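Local coordinates for PilZ domain-containing protein (Legionella pneumophila subsp. pneumophila, PDB 4Q63) that is of unknown function but, as a PilZ-like domain, may bind the second messenger cyclic-di-GMP, at residues H15-A20 against K93-E98; E62-V67 against E82-K87; V67-A70 against I75-H78. One frame throughout, in Å; residues are numbered along the deposited sequence.

Contact 1 (H15-A20 against K93-E98). With CD (cadmium ion), chain D; EDO (1,2-ethanediol), chain I.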
ATOM      1  N   HIS A  15      -8.934  -0.854   7.493  1.00 54.02           N
ATOM      2  CA  HIS A  15     -10.178  -0.475   8.158  1.00 60.19           C
ATOM      3  C   HIS A  15     -10.460   1.006   7.942  1.00 60.73           C
ATOM      4  O   HIS A  15     -11.249   1.605   8.669  1.00 67.01           O
ATOM      5  CB  HIS A  15     -10.127  -0.795   9.654  1.00 63.07           C
ATOM      6  CG  HIS A  15     -10.144  -2.261   9.956  1.00 72.82           C
ATOM      7  ND1 HIS A  15      -9.628  -2.789  11.119  1.00 75.82           N
ATOM      8  CD2 HIS A  15     -10.616  -3.312   9.244  1.00 74.78           C
ATOM      9  CE1 HIS A  15      -9.779  -4.101  11.112  1.00 80.25           C
ATOM     10  NE2 HIS A  15     -10.372  -4.444   9.984  1.00 80.50           N
ATOM     11  N   GLY A  16      -9.797   1.590   6.946  1.00 57.00           N
ATOM     12  CA  GLY A  16     -10.004   2.984   6.594  1.00 55.25           C
ATOM     13  C   GLY A  16      -9.005   3.950   7.201  1.00 57.60           C
ATOM     14  O   GLY A  16      -9.190   5.167   7.137  1.00 62.44           O
ATOM     15  N   GLU A  17      -7.947   3.426   7.808  1.00 53.79           N
ATOM     16  CA  GLU A  17      -6.879   4.303   8.252  1.00 54.58           C
ATOM     17  C   GLU A  17      -5.945   4.540   7.072  1.00 50.14           C
ATOM     18  O   GLU A  17      -5.090   5.419   7.118  1.00 49.34           O
ATOM     19  CB  GLU A  17      -6.087   3.696   9.413  1.00 53.29           C
ATOM     20  CG  GLU A  17      -6.929   3.090  10.515  1.00 59.96           C
ATOM     21  CD  GLU A  17      -7.103   1.579  10.335  1.00 57.36           C
ATOM     22  OE1 GLU A  17      -7.432   1.148   9.215  1.00 45.20           O
ATOM     23  OE2 GLU A  17      -6.897   0.835  11.315  1.00 56.95           O
ATOM     24  N   ILE A  18      -6.112   3.750   6.019  1.00 46.74           N
ATOM     25  CA  ILE A  18      -5.154   3.761   4.917  1.00 43.04           C
ATOM     26  C   ILE A  18      -5.739   4.282   3.617  1.00 43.91           C
ATOM     27  O   ILE A  18      -6.696   3.738   3.084  1.00 49.37           O
ATOM     28  CB  ILE A  18      -4.566   2.370   4.660  1.00 46.21           C
ATOM     29  CG1 ILE A  18      -3.922   1.834   5.942  1.00 51.02           C
ATOM     30  CG2 ILE A  18      -3.525   2.448   3.540  1.00 42.78           C
ATOM     31  CD1 ILE A  18      -3.984   0.347   6.085  1.00 52.75           C
ATOM     32  N   ASN A  19      -5.148   5.352   3.112  1.00 41.65           N
ATOM     33  CA  ASN A  19      -5.532   5.900   1.823  1.00 42.91           C
ATOM     34  C   ASN A  19      -4.321   5.891   0.915  1.00 42.49           C
ATOM     35  O   ASN A  19      -3.190   6.086   1.360  1.00 42.51           O
ATOM     36  CB  ASN A  19      -6.047   7.331   1.990  1.00 45.06           C
ATOM     37  CG  ASN A  19      -7.193   7.417   2.965  1.00 58.36           C
ATOM     38  OD1 ASN A  19      -7.026   7.852   4.109  1.00 65.32           O
ATOM     39  ND2 ASN A  19      -8.369   6.989   2.527  1.00 63.25           N
ATOM     40  N   ALA A  20      -4.562   5.657  -0.364  1.00 38.84           N
ATOM     41  CA  ALA A  20      -3.482   5.595  -1.319  1.00 36.15           C
ATOM     42  C   ALA A  20      -3.902   6.319  -2.586  1.00 39.21           C
ATOM     43  O   ALA A  20      -5.091   6.438  -2.884  1.00 43.12           O
ATOM     44  CB  ALA A  20      -3.129   4.139  -1.618  1.00 38.95           C
ATOM     45  N   LYS A  93       3.611  -1.230  12.146  1.00 46.94           N
ATOM     46  CA  LYS A  93       3.742  -1.786  13.490  1.00 48.87           C
ATOM     47  C   LYS A  93       3.087  -0.863  14.516  1.00 51.54           C
ATOM     48  O   LYS A  93       2.554  -1.317  15.543  1.00 52.07           O
ATOM     49  CB  LYS A  93       5.215  -2.005  13.844  1.00 50.67           C
ATOM     50  CG  LYS A  93       5.435  -2.594  15.235  1.00 59.49           C
ATOM     51  CD  LYS A  93       6.911  -2.652  15.589  0.86 63.90           C
ATOM     52  CE  LYS A  93       7.108  -3.047  17.046  0.73 72.02           C
ATOM     53  NZ  LYS A  93       8.532  -2.942  17.463  0.71 76.39           N
ATOM     54  N   ARG A  94       3.133   0.437  14.250  1.00 49.31           N
ATOM     55  CA  ARG A  94       2.453   1.380  15.124  1.00 54.14           C
ATOM     56  C   ARG A  94       0.942   1.219  14.965  1.00 46.93           C
ATOM     57  O   ARG A  94       0.223   1.104  15.951  1.00 52.62           O
ATOM     58  CB  ARG A  94       2.881   2.821  14.838  1.00 52.25           C
ATOM     59  CG  ARG A  94       2.081   3.854  15.620  1.00 58.94           C
ATOM     60  CD  ARG A  94       2.442   5.277  15.225  1.00 65.16           C
ATOM     61  NE  ARG A  94       1.434   6.234  15.683  1.00 70.36           N
ATOM     62  CZ  ARG A  94       1.705   7.408  16.243  1.00 81.54           C
ATOM     63  NH1 ARG A  94       2.962   7.782  16.427  1.00 88.44           N
ATOM     64  NH2 ARG A  94       0.719   8.210  16.627  1.00 84.58           N
ATOM     65  N   LEU A  95       0.469   1.182  13.722  1.00 46.01           N
ATOM     66  CA  LEU A  95      -0.963   1.020  13.451  1.00 49.05           C
ATOM     67  C   LEU A  95      -1.526  -0.284  14.030  1.00 53.93           C
ATOM     68  O   LEU A  95      -2.655  -0.325  14.514  1.00 54.80           O
ATOM     69  CB  LEU A  95      -1.246   1.093  11.944  1.00 45.28           C
ATOM     70  CG  LEU A  95      -2.706   0.905  11.506  1.00 49.09           C
ATOM     71  CD1 LEU A  95      -3.646   1.894  12.206  1.00 50.38           C
ATOM     72  CD2 LEU A  95      -2.836   1.014   9.983  1.00 43.07           C
ATOM     73  N   ARG A  96      -0.727  -1.345  13.977  1.00 55.65           N
ATOM     74  CA  ARG A  96      -1.140  -2.638  14.506  1.00 62.22           C
ATOM     75  C   ARG A  96      -1.272  -2.607  16.032  1.00 65.16           C
ATOM     76  O   ARG A  96      -2.201  -3.190  16.593  1.00 64.72           O
ATOM     77  CB  ARG A  96      -0.155  -3.723  14.073  1.00 64.49           C
ATOM     78  CG  ARG A  96      -0.611  -5.132  14.386  1.00 75.18           C
ATOM     79  CD  ARG A  96       0.561  -6.086  14.283  1.00 82.94           C
ATOM     80  NE  ARG A  96       1.663  -5.641  15.133  1.00 89.59           N
ATOM     81  CZ  ARG A  96       2.828  -6.270  15.244  1.00 93.20           C
ATOM     82  NH1 ARG A  96       3.767  -5.785  16.046  1.00 97.60           N
ATOM     83  NH2 ARG A  96       3.055  -7.383  14.558  1.00 91.58           N
ATOM     84  N   ASP A  97      -0.342  -1.919  16.695  1.00 68.50           N
ATOM     85  CA  ASP A  97      -0.383  -1.759  18.150  1.00 75.03           C
ATOM     86  C   ASP A  97      -1.570  -0.908  18.600  1.00 71.72           C
ATOM     87  O   ASP A  97      -2.134  -1.131  19.672  1.00 70.63           O
ATOM     88  CB  ASP A  97       0.921  -1.145  18.679  1.00 82.77           C
ATOM     89  CG  ASP A  97       2.112  -2.076  18.533  1.00 88.78           C
ATOM     90  OD1 ASP A  97       1.898  -3.298  18.370  1.00 92.94           O
ATOM     91  OD2 ASP A  97       3.263  -1.587  18.586  1.00 89.65           O
ATOM     92  N   GLU A  98      -1.942   0.068  17.778  1.00 64.72           N
ATOM     93  CA  GLU A  98      -3.092   0.921  18.075  1.00 68.83           C
ATOM     94  C   GLU A  98      -4.405   0.149  18.066  1.00 68.04           C
ATOM     95  O   GLU A  98      -5.306   0.437  18.850  1.00 70.70           O
ATOM     96  CB  GLU A  98      -3.180   2.070  17.077  1.00 67.07           C
ATOM     97  CG  GLU A  98      -2.377   3.287  17.468  1.00 71.17           C
ATOM     98  CD  GLU A  98      -2.202   4.224  16.300  1.00 68.09           C
ATOM     99  OE1 GLU A  98      -1.323   5.111  16.365  1.00 75.96           O
ATOM    100  OE2 GLU A  98      -2.950   4.063  15.313  1.00 57.93           O
TER
HETATM  101 CD    CD D 203      -2.266   6.247  14.164  1.00 45.54          CD
HETATM  102  C1  EDO I 208      -4.480   9.905  -1.165  1.00 72.20           C
HETATM  103  O1  EDO I 208      -5.188  11.151  -1.190  1.00 76.19           O
HETATM  104  C2  EDO I 208      -3.246  10.038  -0.288  1.00 69.83           C
HETATM  105  O2  EDO I 208      -2.391   8.914  -0.512  1.00 66.09           O
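Leu95 reaches out from the helix and meets Glu17 with one of its methyl groups and Ile18 with the other, so a single forked side chain spans the change from loop to strand. The branch CD1 lies against Glu17 from CB to OE2: Leu95 CD1 is 3.9 Å from Glu17 CG and 3.5 Å from Glu17 OE2. The branch CD2 meets the terminal methyl of Ile18, with 4.1 Å between Leu95 CD2 and Ile18 CD1, a light touch between apolar ends. Chi1 of 179° carries CG of Leu95 away from the backbone N, and chi2 of 55° then directs CD1 to Glu17 and CD2 to Ile18.

Glu17 is folded rather than stretched. A bend at chi2 (96°) lays its aliphatic part along Leu95 while the carboxylate turns back over its own loop, where Glu17 OE1 takes a weak bond of 3.0 Å from the backbone N of His15. OE2 has a stronger partner in a salt bridge to Arg99, one helical turn beyond Leu95, so the charge is answered beside the apolar contact.

Farther along the helix, Glu98 chelates a cadmium ion through both carboxylate oxygens, and His57 ND1 is a further ligand. Arg94 NE approaches Glu98 OE1 at 3.1 Å in a salt bridge, nearly in line with the C-O bond, so this oxygen is shared between the metal and the guanidinium.

The contact packs the C-terminal helix of this PilZ-like domain, 82-100, on the curled, barrel-like sheet at the start of strand 18-22. Ile56 of strand 49-56 touches both Leu95 and Ile18, and Ile32 of strand 25-33 packs on Ile18, which places this small junction at the edge of the hydrophobic interior.

Contact 2 (E62-V67 against E82-K87). With CD (cadmium ion), chain B; CD (cadmium ion), chain C.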
ATOM      1  N   GLU A  62       5.832   8.128   0.068  1.00 34.54           N
ATOM      2  CA  GLU A  62       5.792   7.579  -1.286  1.00 34.98           C
ATOM      3  C   GLU A  62       6.646   6.325  -1.356  1.00 34.39           C
ATOM      4  O   GLU A  62       7.742   6.277  -0.786  1.00 40.76           O
ATOM      5  CB  GLU A  62       6.326   8.607  -2.286  1.00 34.35           C
ATOM      6  CG  GLU A  62       5.436   9.802  -2.413  1.00 43.42           C
ATOM      7  CD  GLU A  62       5.952  10.799  -3.429  1.00 43.64           C
ATOM      8  OE1 GLU A  62       5.336  10.919  -4.513  1.00 42.28           O
ATOM      9  OE2 GLU A  62       6.977  11.448  -3.144  1.00 49.08           O
ATOM     10  N   LEU A  63       6.148   5.335  -2.081  1.00 32.63           N
ATOM     11  CA  LEU A  63       6.768   4.031  -2.216  1.00 38.17           C
ATOM     12  C   LEU A  63       6.834   3.644  -3.685  1.00 31.96           C
ATOM     13  O   LEU A  63       5.831   3.700  -4.403  1.00 31.53           O
ATOM     14  CB  LEU A  63       5.940   2.966  -1.482  1.00 40.86           C
ATOM     15  CG  LEU A  63       5.907   3.103   0.040  1.00 45.48           C
ATOM     16  CD1 LEU A  63       4.508   2.798   0.534  1.00 43.50           C
ATOM     17  CD2 LEU A  63       6.913   2.140   0.644  1.00 45.10           C
ATOM     18  N   CYS A  64       8.034   3.299  -4.130  1.00 29.38           N
ATOM     19  CA  CYS A  64       8.214   2.655  -5.406  1.00 34.57           C
ATOM     20  C   CYS A  64       7.513   1.294  -5.366  1.00 30.51           C
ATOM     21  O   CYS A  64       7.659   0.539  -4.393  1.00 29.07           O
ATOM     22  CB  CYS A  64       9.719   2.488  -5.646  1.00 34.68           C
ATOM     23  SG  CYS A  64      10.531   3.925  -6.316  0.80 31.54           S
ATOM     24  N   TYR A  65       6.739   0.976  -6.400  1.00 31.19           N
ATOM     25  CA  TYR A  65       6.051  -0.313  -6.450  1.00 22.51           C
ATOM     26  C   TYR A  65       6.174  -0.930  -7.840  1.00 24.44           C
ATOM     27  O   TYR A  65       6.437  -0.238  -8.833  1.00 24.57           O
ATOM     28  CB  TYR A  65       4.547  -0.156  -6.153  1.00 24.11           C
ATOM     29  CG  TYR A  65       3.809   0.439  -7.324  1.00 28.66           C
ATOM     30  CD1 TYR A  65       3.672   1.811  -7.449  1.00 27.13           C
ATOM     31  CD2 TYR A  65       3.263  -0.374  -8.326  1.00 27.88           C
ATOM     32  CE1 TYR A  65       3.018   2.347  -8.525  1.00 30.11           C
ATOM     33  CE2 TYR A  65       2.641   0.158  -9.415  1.00 26.58           C
ATOM     34  CZ  TYR A  65       2.514   1.518  -9.515  1.00 31.13           C
ATOM     35  OH  TYR A  65       1.875   2.071 -10.601  1.00 33.64           O
ATOM     36  N   GLU A  66       5.893  -2.224  -7.926  1.00 26.68           N
ATOM     37  CA  GLU A  66       5.627  -2.810  -9.222  1.00 25.22           C
ATOM     38  C   GLU A  66       4.466  -3.801  -9.063  1.00 25.81           C
ATOM     39  O   GLU A  66       4.302  -4.404  -7.997  1.00 26.32           O
ATOM     40  CB  GLU A  66       6.868  -3.547  -9.702  1.00 28.37           C
ATOM     41  CG  GLU A  66       7.263  -4.627  -8.720  1.00 31.85           C
ATOM     42  CD  GLU A  66       8.533  -5.326  -9.086  1.00 28.66           C
ATOM     43  OE1 GLU A  66       9.131  -4.963 -10.117  1.00 33.54           O
ATOM     44  OE2 GLU A  66       8.940  -6.217  -8.322  1.00 32.05           O
ATOM     45  N   VAL A  67       3.669  -3.948 -10.115  1.00 27.41           N
ATOM     46  CA  VAL A  67       2.612  -4.971 -10.158  1.00 28.34           C
ATOM     47  C   VAL A  67       3.251  -6.337 -10.376  1.00 28.30           C
ATOM     48  O   VAL A  67       4.028  -6.507 -11.326  1.00 30.66           O
ATOM     49  CB  VAL A  67       1.615  -4.673 -11.284  1.00 33.77           C
ATOM     50  CG1 VAL A  67       0.573  -5.794 -11.417  1.00 38.92           C
ATOM     51  CG2 VAL A  67       0.946  -3.302 -11.064  1.00 30.56           C
ATOM     52  N   GLU A  82      14.138  -1.352  -0.259  1.00 43.92           N
ATOM     53  CA  GLU A  82      14.319  -1.813   1.109  1.00 49.22           C
ATOM     54  C   GLU A  82      14.200  -0.688   2.133  1.00 46.09           C
ATOM     55  O   GLU A  82      13.512  -0.845   3.138  1.00 43.26           O
ATOM     56  CB  GLU A  82      15.649  -2.553   1.275  0.70 56.26           C
ATOM     57  CG  GLU A  82      15.683  -3.457   2.499  0.93 61.29           C
ATOM     58  CD  GLU A  82      16.816  -4.464   2.445  0.39 70.28           C
ATOM     59  OE1 GLU A  82      17.981  -4.052   2.627  0.81 73.77           O
ATOM     60  OE2 GLU A  82      16.538  -5.664   2.213  0.79 74.89           O
ATOM     61  N   ASP A  83      14.843   0.447   1.875  1.00 46.29           N
ATOM     62  CA  ASP A  83      14.818   1.545   2.841  1.00 51.59           C
ATOM     63  C   ASP A  83      13.409   2.133   3.013  1.00 50.59           C
ATOM     64  O   ASP A  83      13.022   2.524   4.114  1.00 52.94           O
ATOM     65  CB  ASP A  83      15.846   2.626   2.484  0.92 55.64           C
ATOM     66  CG  ASP A  83      15.443   3.449   1.277  0.46 51.20           C
ATOM     67  OD1 ASP A  83      14.756   2.928   0.360  0.57 45.87           O
ATOM     68  OD2 ASP A  83      15.820   4.635   1.261  0.46 52.03           O
ATOM     69  N   GLU A  84      12.639   2.168   1.930  1.00 39.05           N
ATOM     70  CA  GLU A  84      11.241   2.588   2.008  1.00 41.35           C
ATOM     71  C   GLU A  84      10.348   1.540   2.701  1.00 37.51           C
ATOM     72  O   GLU A  84       9.404   1.903   3.401  1.00 40.31           O
ATOM     73  CB  GLU A  84      10.687   2.880   0.612  1.00 43.05           C
ATOM     74  CG  GLU A  84      11.455   3.974  -0.123  1.00 42.41           C
ATOM     75  CD  GLU A  84      11.084   4.041  -1.590  1.00 40.69           C
ATOM     76  OE1 GLU A  84      10.206   3.295  -2.047  1.00 30.34           O
ATOM     77  OE2 GLU A  84      11.691   4.829  -2.315  1.00 42.05           O
ATOM     78  N   THR A  85      10.636   0.255   2.517  1.00 36.72           N
ATOM     79  CA  THR A  85       9.847  -0.780   3.195  1.00 40.39           C
ATOM     80  C   THR A  85      10.156  -0.826   4.696  1.00 46.00           C
ATOM     81  O   THR A  85       9.295  -1.180   5.515  1.00 44.53           O
ATOM     82  CB  THR A  85      10.029  -2.176   2.579  1.00 41.28           C
ATOM     83  OG1 THR A  85      11.394  -2.610   2.708  1.00 44.24           O
ATOM     84  CG2 THR A  85       9.604  -2.176   1.094  1.00 43.75           C
ATOM     85  N   ASN A  86      11.385  -0.471   5.054  1.00 49.14           N
ATOM     86  CA  ASN A  86      11.754  -0.321   6.465  1.00 49.95           C
ATOM     87  C   ASN A  86      10.955   0.780   7.144  1.00 46.11           C
ATOM     88  O   ASN A  86      10.458   0.594   8.249  1.00 53.31           O
ATOM     89  CB  ASN A  86      13.254  -0.065   6.635  1.00 56.43           C
ATOM     90  CG  ASN A  86      14.096  -1.298   6.349  1.00 62.86           C
ATOM     91  OD1 ASN A  86      13.603  -2.425   6.369  1.00 58.10           O
ATOM     92  ND2 ASN A  86      15.384  -1.086   6.097  1.00 73.07           N
ATOM     93  N   LYS A  87      10.819   1.926   6.487  1.00 44.81           N
ATOM     94  CA  LYS A  87      10.003   3.004   7.038  1.00 45.73           C
ATOM     95  C   LYS A  87       8.541   2.578   7.205  1.00 41.56           C
ATOM     96  O   LYS A  87       7.916   2.824   8.243  1.00 40.69           O
ATOM     97  CB  LYS A  87      10.074   4.257   6.160  1.00 50.48           C
ATOM     98  CG  LYS A  87      11.258   5.170   6.418  0.54 62.27           C
ATOM     99  CD  LYS A  87      11.047   6.524   5.737  0.80 69.62           C
ATOM    100  CE  LYS A  87       9.705   7.135   6.142  0.86 73.18           C
ATOM    101  NZ  LYS A  87       8.984   7.754   4.990  1.00 72.00           N
TER
HETATM  102 CD    CD B 201       6.968  12.630  -5.409  1.00 42.34          CD
HETATM  103 CD    CD C 202      10.278  -7.288 -10.213  0.75 31.99          CD
HETATM  104  O   HOH W   1       9.496   0.633  -2.183  1.00 30.94           O
HETATM  105  O   HOH W   2       5.705  14.544  -3.973  1.00 52.30           O
HETATM  106  O   HOH W   3       8.618  14.515  -5.860  1.00 47.76           O
HETATM  107  O   HOH W   4      11.614  -7.972  -8.362  1.00 33.27           O
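This is a strand-to-helix contact in which Glu84, from the first turn of helix 82-100, reaches the backbone of strand 59-71; the axes of segments 62-67 and 82-87 approach to 8.4 Å, with their directions 122° apart. Two kinds of interaction carry it. The polar one is a fairly straight hydrogen bond of 3.0 Å from Cys64 N to Glu84 OE1; the N-H comes to the syn side of the oxygen, 22° out of the carboxylate plane. A water 2.8 Å from Glu84 OE1 donates to it as well, and also donates to the carbonyl O of Cys64. The amide and carbonyl of one strand residue are therefore both tied to one carboxylate oxygen, directly and through water.

The apolar part lies at the root of the glutamate. The side chains of Leu63 and Glu84 run alongside each other with opposite headings, bringing Leu63 CD2 within 3.8 Å of Glu84 CB. With CG turned away from the carbonyl carbon (chi1 -59°) and the chain extended beyond it, Glu84 passes this methyl and delivers its carboxylate to the strand. Leu63 also packs on Leu54 of strand 49-56.

Two other acids of the strand, Glu62 and Glu66, each chelate a separate cadmium ion with both oxygens. Chemically, the contact joins a small apolar seat to an anchor aimed at the main chain. Two donors converging on Glu84 OE1 would be expected to favour the charged form of this carboxylate and to limit its rotation.

Contact 3 (V67-A70 against I75-H78)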
ATOM      1  N   VAL A  67       3.669  -3.948 -10.115  1.00 27.41           N
ATOM      2  CA  VAL A  67       2.612  -4.971 -10.158  1.00 28.34           C
ATOM      3  C   VAL A  67       3.251  -6.337 -10.376  1.00 28.30           C
ATOM      4  O   VAL A  67       4.028  -6.507 -11.326  1.00 30.66           O
ATOM      5  CB  VAL A  67       1.615  -4.673 -11.284  1.00 33.77           C
ATOM      6  CG1 VAL A  67       0.573  -5.794 -11.417  1.00 38.92           C
ATOM      7  CG2 VAL A  67       0.946  -3.302 -11.064  1.00 30.56           C
ATOM      8  N   ILE A  68       2.959  -7.303  -9.493  1.00 27.72           N
ATOM      9  CA  ILE A  68       3.553  -8.653  -9.619  1.00 28.04           C
ATOM     10  C   ILE A  68       2.537  -9.740  -9.875  1.00 31.35           C
ATOM     11  O   ILE A  68       2.900 -10.862 -10.268  1.00 35.11           O
ATOM     12  CB  ILE A  68       4.406  -9.072  -8.385  1.00 29.87           C
ATOM     13  CG1 ILE A  68       3.526  -9.187  -7.127  1.00 35.68           C
ATOM     14  CG2 ILE A  68       5.548  -8.079  -8.202  1.00 28.80           C
ATOM     15  CD1 ILE A  68       4.100 -10.049  -6.006  1.00 40.88           C
ATOM     16  N   ARG A  69       1.260  -9.425  -9.674  1.00 29.90           N
ATOM     17  CA  ARG A  69       0.206 -10.412  -9.947  1.00 36.81           C
ATOM     18  C   ARG A  69      -1.112  -9.671 -10.153  1.00 40.75           C
ATOM     19  O   ARG A  69      -1.412  -8.708  -9.441  1.00 38.14           O
ATOM     20  CB  ARG A  69       0.090 -11.395  -8.762  1.00 36.94           C
ATOM     21  CG  ARG A  69      -0.976 -12.474  -8.887  1.00 46.46           C
ATOM     22  CD  ARG A  69      -1.015 -13.342  -7.615  1.00 51.79           C
ATOM     23  NE  ARG A  69       0.336 -13.696  -7.212  1.00 57.01           N
ATOM     24  CZ  ARG A  69       0.880 -13.413  -6.031  1.00 57.64           C
ATOM     25  NH1 ARG A  69       0.164 -12.822  -5.085  1.00 57.67           N
ATOM     26  NH2 ARG A  69       2.139 -13.753  -5.793  1.00 52.47           N
ATOM     27  N   ALA A  70      -1.878 -10.089 -11.145  1.00 35.27           N
ATOM     28  CA  ALA A  70      -3.226  -9.571 -11.320  1.00 46.30           C
ATOM     29  C   ALA A  70      -4.215 -10.716 -11.127  1.00 52.85           C
ATOM     30  O   ALA A  70      -4.179 -11.698 -11.863  1.00 57.47           O
ATOM     31  CB  ALA A  70      -3.384  -8.965 -12.696  1.00 54.61           C
ATOM     32  N   ILE A  75      -5.126  -6.351  -7.826  1.00 39.99           N
ATOM     33  CA  ILE A  75      -3.786  -6.222  -8.341  1.00 42.59           C
ATOM     34  C   ILE A  75      -2.891  -6.358  -7.132  1.00 39.90           C
ATOM     35  O   ILE A  75      -3.139  -5.725  -6.102  1.00 43.14           O
ATOM     36  CB  ILE A  75      -3.632  -4.832  -8.992  1.00 48.87           C
ATOM     37  CG1 ILE A  75      -4.712  -4.650 -10.076  1.00 59.02           C
ATOM     38  CG2 ILE A  75      -2.268  -4.661  -9.581  1.00 48.01           C
ATOM     39  CD1 ILE A  75      -4.718  -3.276 -10.717  1.00 60.59           C
ATOM     40  N   VAL A  76      -1.865  -7.195  -7.221  1.00 32.36           N
ATOM     41  CA  VAL A  76      -0.897  -7.280  -6.119  1.00 28.65           C
ATOM     42  C   VAL A  76       0.355  -6.438  -6.422  1.00 30.24           C
ATOM     43  O   VAL A  76       1.015  -6.647  -7.443  1.00 30.96           O
ATOM     44  CB  VAL A  76      -0.478  -8.750  -5.849  1.00 37.01           C
ATOM     45  CG1 VAL A  76       0.534  -8.827  -4.709  1.00 35.76           C
ATOM     46  CG2 VAL A  76      -1.704  -9.625  -5.566  1.00 41.10           C
ATOM     47  N   LEU A  77       0.675  -5.498  -5.533  1.00 30.72           N
ATOM     48  CA  LEU A  77       1.857  -4.653  -5.684  1.00 29.94           C
ATOM     49  C   LEU A  77       2.978  -5.134  -4.789  1.00 29.67           C
ATOM     50  O   LEU A  77       2.751  -5.635  -3.693  1.00 31.20           O
ATOM     51  CB  LEU A  77       1.551  -3.195  -5.322  1.00 27.83           C
ATOM     52  CG  LEU A  77       0.315  -2.545  -5.927  1.00 32.65           C
ATOM     53  CD1 LEU A  77       0.249  -1.068  -5.477  1.00 31.22           C
ATOM     54  CD2 LEU A  77       0.305  -2.665  -7.461  1.00 30.99           C
ATOM     55  N   HIS A  78       4.193  -5.001  -5.285  1.00 27.72           N
ATOM     56  CA  HIS A  78       5.398  -5.292  -4.529  1.00 25.42           C
ATOM     57  C   HIS A  78       6.166  -3.966  -4.340  1.00 27.55           C
ATOM     58  O   HIS A  78       6.445  -3.291  -5.333  1.00 28.14           O
ATOM     59  CB  HIS A  78       6.215  -6.210  -5.394  1.00 27.30           C
ATOM     60  CG  HIS A  78       7.599  -6.461  -4.903  1.00 31.82           C
ATOM     61  ND1 HIS A  78       8.677  -6.558  -5.756  1.00 34.94           N
ATOM     62  CD2 HIS A  78       8.073  -6.683  -3.659  1.00 31.99           C
ATOM     63  CE1 HIS A  78       9.764  -6.806  -5.050  1.00 37.24           C
ATOM     64  NE2 HIS A  78       9.419  -6.893  -3.780  1.00 30.70           N
TER
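Backbone hydrogen bonds join Ile68 and Arg69 to one residue across the hairpin, Val76, and the arrangement is a classic beta bulge. Ile68 N donates to Val76 O at 2.9 Å, and Val76 N donates to Arg69 O at 2.7 Å; both bonds are almost straight. The extra residue shifts the register by one between Val67, paired with Leu77, and Arg69, paired with Val76.

Apolar contacts form on both faces. Beside Ile75 and Leu77, the two methyls of Val67 divide the work: Val67 CG1 lies 3.6 Å from Ile75 CG2, and Val67 CG2 lies 3.7 Å from Leu77 CD2. Ile68 has CG1 between its backbone N and carbonyl carbon (chi1 64°), which brings Ile68 CG1 3.9 Å from Val76 CG1, while Ile68 CG2 rests 3.4 Å from His78 CB.

The charged chain of Arg69 runs alongside Val76, pointing the same way, and bends at chi3 so that Arg69 NH1 comes 3.7 Å from Val76 CG2. His78 ND1 bonds to Glu66, just before Val67 on the same partner strand. Between 67-70 and 75-78 themselves there is no salt bridge: the main chain fixes the bulge and methyl groups fill in around it.

The three contacts show how one small curled sheet is joined by different chemistry at different places. Contacts 1 and 2 both use helix 82-100, with centres about 17 Å apart: contact 1 is a buried, purely side-chain meeting toward the helix's far end, whereas contact 2, partly buried at its start, depends on a carboxylate gripping strand backbone. Contact 3 is strand against strand, partly buried, and has the largest interface of the three. It shares Val67 and strand 59-71 with contact 2, and the two touch directly where Tyr65 packs on Leu77. Contacts 1 and 3 lie on opposite sides of the chain's centre.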